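Local coordinates for protein aldehyde dehydrogenase (Trypanosoma brucei, PDB 5MYP) that probably oxidises aldehydes to carboxylic acids with NAD+ as the electron acceptor, at residues E52-D55 with E56-A60; M91-Y94 with V95-V98. All blocks are in the same frame, centred on the assembly; numbering follows the deposited sequence. Where two conformers were deposited one is given.

In the fold
Interactions 1 and 2 lie at the start of one helix and the end of the next. Interaction 1 spans the start of helix 54-65, from the residues just before it through its first two turns. Interaction 2 is the last turn of helix 69-95 and the exit toward strand 110-124. Their nearest atoms are about 18 Å apart. Both are partly buried: Thr54, Phe57, Cys58, Met91 and Tyr94 are buried, while Asp55, Glu56, Lys59, Asp92 and Lys96 are exposed. Helix 69-95 is common to both: it packs on Thr54 and Cys58 and supplies residues 91-94. Interaction 1 has a regular ladder of backbone bonds. Interaction 2 has one good bond and one weak one, because its helix is ending.

Interaction 1 (E52-D55 with E56-A60); sequences ENTD and EFCKA
Glu56 CB comes to 4.0 Å from Asn53 O. In one of the two modelled conformers of Glu56, a water also bridges Glu56 OE1 and Asn53 OD1; for the other conformer this link is doubtful. The bridging conformer reaches the water with an extended chain, its CG anti to the backbone N (chi1 -154°). The Glu56 side chain also lies on Leu162 of helix 157-170. The amide of Asn53 is held through its nitrogen, since ND2 donates to Leu49 O and Tyr170 OH. Asn53 is the N-cap residue of helix 54-65, but its side chain makes no capping bond.

Phe57 opens the backbone ladder. Its N donates to Asn53 O at 3.0 Å. The ring lies close to the same residue: Phe57 CD2 is 3.3 Å from Asn53 O, which approaches obliquely. Asn53 CB rests against the CD2-CE2 side of the ring, 3.9 Å from Phe57 CD2. Leu162 and Leu166 of helix 157-170 also touch this ring.

Cys58 N donates to Thr54 O at 3.0 Å. Cys58 SG is 4.2 Å from Thr54 CG2. Both side chains pack on helix 69-95, Thr54 on Ile77 and Cys58 on Thr72 and Val73. Thr54 OG1 is hydrogen-bonded to Val50 O, near the end of helix 36-52, which ties the two helices together.

Lys59 N donates to Asp55 O at 3.1 Å. Lys59 CG comes close to the same oxygen, and the chain then bends at chi2 and chi3 and leads away. Asp55 forms its salt bridge elsewhere, with Arg69. Ala60 N makes the next bond, to Glu56 O, within 56-60.

The carbonyls of residues 53 to 55 are thus each used by an i to i+4 bond. The negative charges of Asp55 and Glu56 lie in the first turn, where they would be expected to interact favourably with the helix dipole.

Interaction 2 (M91-Y94 with V95-V98); sequences MDEY and VKPV
Val95 N donates to Met91 O at 3.0 Å, and this is the last regular bond of the turn. The next is weak and one residue shorter: Lys96 N to Glu93 O at 3.5 Å. A water lies within hydrogen-bonding distance of Glu93 O and Lys96 O, with more acceptors around it than it has protons.

This is the C-terminal end of helix 69-95. The chain becomes extended at Lys96 (psi 146°) and runs on through Pro97 to Val98, which has backbone hydrogen bonds with Leu113 of strand 110-124.

The apolar contact is light. Met91 CG and Val95 CG1 are 4.3 Å apart, one turn from each other on the helix. Both side chains pack on helix 36-52, Met91 on Leu43 and Val95 on Leu36. Val95 also touches Phe450.

Among the charged side chains, Lys96 lies across Glu93. Lys96 CG sits between backbone N and carbonyl carbon (chi1 80°), which brings Lys96 CG to 3.2 Å from Glu93 O. The extended chain then carries Lys96 NZ to 3.9 Å from Glu93 CG. The carboxylate is salt-bridged to Arg447 instead, and Glu93 OE2 stays 5.1 Å from Lys96 NZ.

Interaction 1 (E52-D55 with E56-A60)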
ATOM      1  N   GLU A  52     -19.546  23.504 -15.645  1.00 19.46           N
ATOM      2  CA  GLU A  52     -20.016  24.021 -16.941  1.00 19.42           C
ATOM      3  C   GLU A  52     -20.802  22.991 -17.750  1.00 19.14           C
ATOM      4  O   GLU A  52     -21.616  23.369 -18.590  1.00 19.05           O
ATOM      5  CB  GLU A  52     -18.850  24.540 -17.793  1.00 19.67           C
ATOM      6  CG  GLU A  52     -18.135  25.739 -17.194  1.00 19.74           C
ATOM      7  CD  GLU A  52     -16.927  26.188 -17.995  1.00 19.91           C
ATOM      8  OE1 GLU A  52     -16.727  25.736 -19.144  1.00 19.63           O
ATOM      9  OE2 GLU A  52     -16.164  27.014 -17.462  1.00 20.67           O
ATOM     10  N   ASN A  53     -20.562  21.701 -17.499  1.00 18.57           N
ATOM     11  CA  ASN A  53     -21.191  20.625 -18.269  1.00 18.25           C
ATOM     12  C   ASN A  53     -22.069  19.681 -17.429  1.00 17.90           C
ATOM     13  O   ASN A  53     -22.327  18.547 -17.841  1.00 17.35           O
ATOM     14  CB  ASN A  53     -20.102  19.845 -19.012  1.00 18.14           C
ATOM     15  CG  ASN A  53     -19.206  20.751 -19.839  1.00 18.27           C
ATOM     16  OD1 ASN A  53     -19.585  21.184 -20.921  1.00 18.20           O
ATOM     17  ND2 ASN A  53     -18.018  21.048 -19.327  1.00 17.92           N
ATOM     18  N   THR A  54     -22.551  20.160 -16.279  1.00 17.96           N
ATOM     19  CA  THR A  54     -23.379  19.348 -15.373  1.00 18.18           C
ATOM     20  C   THR A  54     -24.634  18.800 -16.059  1.00 18.48           C
ATOM     21  O   THR A  54     -24.959  17.620 -15.892  1.00 18.04           O
ATOM     22  CB  THR A  54     -23.756  20.129 -14.084  1.00 18.16           C
ATOM     23  OG1 THR A  54     -22.602  20.243 -13.246  1.00 17.88           O
ATOM     24  CG2 THR A  54     -24.875  19.435 -13.283  1.00 18.16           C
ATOM     25  N   ASP A  55     -25.328  19.649 -16.825  1.00 18.98           N
ATOM     26  CA  ASP A  55     -26.559  19.237 -17.513  1.00 19.43           C
ATOM     27  C   ASP A  55     -26.325  18.105 -18.507  1.00 18.68           C
ATOM     28  O   ASP A  55     -27.054  17.114 -18.494  1.00 17.94           O
ATOM     29  CB  ASP A  55     -27.218  20.419 -18.234  1.00 20.66           C
ATOM     30  CG  ASP A  55     -27.788  21.460 -17.271  1.00 21.89           C
ATOM     31  OD1 ASP A  55     -27.902  21.199 -16.055  1.00 22.67           O
ATOM     32  OD2 ASP A  55     -28.135  22.560 -17.746  1.00 23.67           O
ATOM     33  N   GLU A  56     -25.309  18.259 -19.353  0.50 18.45           N
ATOM     34  CA  GLU A  56     -24.983  17.251 -20.370  0.50 18.37           C
ATOM     35  C   GLU A  56     -24.438  15.947 -19.767  0.50 17.99           C
ATOM     36  O   GLU A  56     -24.714  14.866 -20.291  0.50 17.66           O
ATOM     37  CB  GLU A  56     -23.998  17.818 -21.397  0.50 18.56           C
ATOM     38  CG  GLU A  56     -24.085  17.138 -22.758  0.50 18.74           C
ATOM     39  CD  GLU A  56     -23.187  17.775 -23.805  0.50 18.81           C
ATOM     40  OE1 GLU A  56     -22.545  18.800 -23.500  0.50 19.03           O
ATOM     41  OE2 GLU A  56     -23.121  17.247 -24.935  0.50 19.04           O
ATOM     42  N   PHE A  57     -23.673  16.048 -18.679  1.00 17.72           N
ATOM     43  CA  PHE A  57     -23.193  14.847 -17.954  1.00 17.70           C
ATOM     44  C   PHE A  57     -24.355  14.046 -17.347  1.00 17.25           C
ATOM     45  O   PHE A  57     -24.379  12.820 -17.450  1.00 16.62           O
ATOM     46  CB  PHE A  57     -22.170  15.188 -16.856  1.00 17.73           C
ATOM     47  CG  PHE A  57     -20.745  15.272 -17.344  1.00 17.88           C
ATOM     48  CD1 PHE A  57     -20.154  14.207 -18.022  1.00 18.01           C
ATOM     49  CD2 PHE A  57     -19.980  16.408 -17.092  1.00 17.96           C
ATOM     50  CE1 PHE A  57     -18.840  14.284 -18.467  1.00 18.23           C
ATOM     51  CE2 PHE A  57     -18.663  16.489 -17.528  1.00 18.08           C
ATOM     52  CZ  PHE A  57     -18.094  15.423 -18.213  1.00 18.20           C
ATOM     53  N   CYS A  58     -25.308  14.743 -16.727  1.00 17.44           N
ATOM     54  CA  CYS A  58     -26.518  14.095 -16.201  1.00 17.70           C
ATOM     55  C   CYS A  58     -27.313  13.388 -17.304  1.00 17.69           C
ATOM     56  O   CYS A  58     -27.824  12.286 -17.090  1.00 17.11           O
ATOM     57  CB  CYS A  58     -27.409  15.096 -15.459  1.00 17.75           C
ATOM     58  SG  CYS A  58     -26.705  15.677 -13.902  1.00 18.66           S
ATOM     59  N   LYS A  59     -27.394  14.016 -18.479  1.00 17.96           N
ATOM     60  CA  LYS A  59     -28.057  13.413 -19.643  1.00 18.44           C
ATOM     61  C   LYS A  59     -27.320  12.179 -20.174  1.00 17.52           C
ATOM     62  O   LYS A  59     -27.956  11.186 -20.531  1.00 16.90           O
ATOM     63  CB  LYS A  59     -28.219  14.443 -20.768  1.00 19.64           C
ATOM     64  CG  LYS A  59     -29.219  15.545 -20.452  1.00 20.76           C
ATOM     65  CD  LYS A  59     -30.645  15.112 -20.761  1.00 21.76           C
ATOM     66  CE  LYS A  59     -30.969  15.265 -22.245  1.00 22.52           C
ATOM     67  NZ  LYS A  59     -32.395  14.961 -22.561  1.00 23.06           N
ATOM     68  N   ALA A  60     -25.989  12.251 -20.234  1.00 17.13           N
ATOM     69  CA  ALA A  60     -25.170  11.112 -20.677  1.00 16.90           C
ATOM     70  C   ALA A  60     -25.262   9.948 -19.690  1.00 16.56           C
ATOM     71  O   ALA A  60     -25.391   8.781 -20.093  1.00 16.05           O
ATOM     72  CB  ALA A  60     -23.717  11.532 -20.856  1.00 17.06           C
TER
HETATM   73  O   HOH W   1     -22.102  20.848 -21.819  1.00 32.86           O

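Interaction 2 (M91-Y94 with V95-V98)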
ATOM      1  N   MET A  91      -4.365  21.889  -0.281  1.00 21.23           N
ATOM      2  CA  MET A  91      -3.133  21.463  -0.975  1.00 21.05           C
ATOM      3  C   MET A  91      -1.865  21.934  -0.271  1.00 20.50           C
ATOM      4  O   MET A  91      -0.931  21.153  -0.076  1.00 19.86           O
ATOM      5  CB  MET A  91      -3.098  21.970  -2.416  1.00 21.28           C
ATOM      6  CG  MET A  91      -1.956  21.401  -3.246  1.00 21.58           C
ATOM      7  SD  MET A  91      -1.956  22.089  -4.909  1.00 22.04           S
ATOM      8  CE  MET A  91      -3.348  21.205  -5.597  1.00 22.07           C
ATOM      9  N   ASP A  92      -1.834  23.214   0.092  1.00 20.30           N
ATOM     10  CA  ASP A  92      -0.673  23.793   0.772  1.00 20.70           C
ATOM     11  C   ASP A  92      -0.385  23.106   2.106  1.00 20.34           C
ATOM     12  O   ASP A  92       0.769  22.939   2.466  1.00 21.06           O
ATOM     13  CB  ASP A  92      -0.851  25.304   0.957  1.00 21.31           C
ATOM     14  CG  ASP A  92      -0.802  26.052  -0.363  1.00 21.92           C
ATOM     15  OD1 ASP A  92       0.313  26.250  -0.880  1.00 22.26           O
ATOM     16  OD2 ASP A  92      -1.874  26.436  -0.877  1.00 22.40           O
ATOM     17  N   GLU A  93      -1.430  22.689   2.819  1.00 20.21           N
ATOM     18  CA  GLU A  93      -1.270  21.907   4.052  1.00 20.44           C
ATOM     19  C   GLU A  93      -0.678  20.527   3.747  1.00 20.35           C
ATOM     20  O   GLU A  93       0.250  20.088   4.424  1.00 20.19           O
ATOM     21  CB  GLU A  93      -2.612  21.750   4.778  1.00 21.15           C
ATOM     22  CG  GLU A  93      -2.526  21.110   6.161  1.00 21.65           C
ATOM     23  CD  GLU A  93      -3.884  20.739   6.737  1.00 22.51           C
ATOM     24  OE1 GLU A  93      -4.895  21.350   6.340  1.00 22.94           O
ATOM     25  OE2 GLU A  93      -3.948  19.832   7.595  1.00 23.21           O
ATOM     26  N   TYR A  94      -1.213  19.855   2.726  1.00 20.15           N
ATOM     27  CA  TYR A  94      -0.805  18.481   2.415  1.00 20.15           C
ATOM     28  C   TYR A  94       0.637  18.362   1.909  1.00 20.04           C
ATOM     29  O   TYR A  94       1.321  17.393   2.237  1.00 19.73           O
ATOM     30  CB  TYR A  94      -1.786  17.835   1.423  1.00 20.26           C
ATOM     31  CG  TYR A  94      -3.227  17.688   1.911  1.00 20.64           C
ATOM     32  CD1 TYR A  94      -3.552  17.717   3.279  1.00 21.09           C
ATOM     33  CD2 TYR A  94      -4.272  17.487   1.002  1.00 20.83           C
ATOM     34  CE1 TYR A  94      -4.859  17.579   3.710  1.00 21.18           C
ATOM     35  CE2 TYR A  94      -5.588  17.341   1.436  1.00 21.17           C
ATOM     36  CZ  TYR A  94      -5.865  17.387   2.794  1.00 21.22           C
ATOM     37  OH  TYR A  94      -7.145  17.247   3.256  1.00 22.48           O
ATOM     38  N   VAL A  95       1.103  19.341   1.137  1.00 19.99           N
ATOM     39  CA  VAL A  95       2.463  19.297   0.582  1.00 20.30           C
ATOM     40  C   VAL A  95       3.594  19.531   1.599  1.00 20.40           C
ATOM     41  O   VAL A  95       4.731  19.150   1.336  1.00 20.43           O
ATOM     42  CB  VAL A  95       2.647  20.268  -0.616  1.00 20.44           C
ATOM     43  CG1 VAL A  95       1.738  19.881  -1.777  1.00 20.34           C
ATOM     44  CG2 VAL A  95       2.434  21.723  -0.213  1.00 20.77           C
ATOM     45  N   LYS A  96       3.290  20.151   2.745  1.00 20.68           N
ATOM     46  CA  LYS A  96       4.328  20.552   3.702  1.00 21.12           C
ATOM     47  C   LYS A  96       4.959  19.339   4.396  1.00 20.74           C
ATOM     48  O   LYS A  96       4.269  18.353   4.637  1.00 19.65           O
ATOM     49  CB  LYS A  96       3.775  21.534   4.749  1.00 22.00           C
ATOM     50  CG  LYS A  96       2.990  20.921   5.893  1.00 22.80           C
ATOM     51  CD  LYS A  96       2.111  21.960   6.587  1.00 23.76           C
ATOM     52  CE  LYS A  96       1.582  21.420   7.906  1.00 24.17           C
ATOM     53  NZ  LYS A  96       0.475  22.235   8.469  1.00 24.91           N
ATOM     54  N   PRO A  97       6.265  19.417   4.715  1.00 21.09           N
ATOM     55  CA  PRO A  97       6.883  18.322   5.468  1.00 21.55           C
ATOM     56  C   PRO A  97       6.301  18.163   6.873  1.00 22.05           C
ATOM     57  O   PRO A  97       5.909  19.151   7.488  1.00 22.02           O
ATOM     58  CB  PRO A  97       8.367  18.730   5.556  1.00 21.43           C
ATOM     59  CG  PRO A  97       8.566  19.719   4.474  1.00 21.52           C
ATOM     60  CD  PRO A  97       7.261  20.440   4.344  1.00 21.32           C
ATOM     61  N   VAL A  98       6.244  16.923   7.344  1.00 22.66           N
ATOM     62  CA  VAL A  98       5.816  16.582   8.702  1.00 23.42           C
ATOM     63  C   VAL A  98       7.059  16.290   9.553  1.00 23.81           C
ATOM     64  O   VAL A  98       8.015  15.671   9.071  1.00 22.62           O
ATOM     65  CB  VAL A  98       4.878  15.346   8.683  1.00 23.98           C
ATOM     66  CG1 VAL A  98       4.558  14.851  10.090  1.00 24.66           C
ATOM     67  CG2 VAL A  98       3.593  15.667   7.930  1.00 24.24           C
TER
HETATM   68  O   HOH W   2       1.720  17.628   5.235  1.00 29.57           O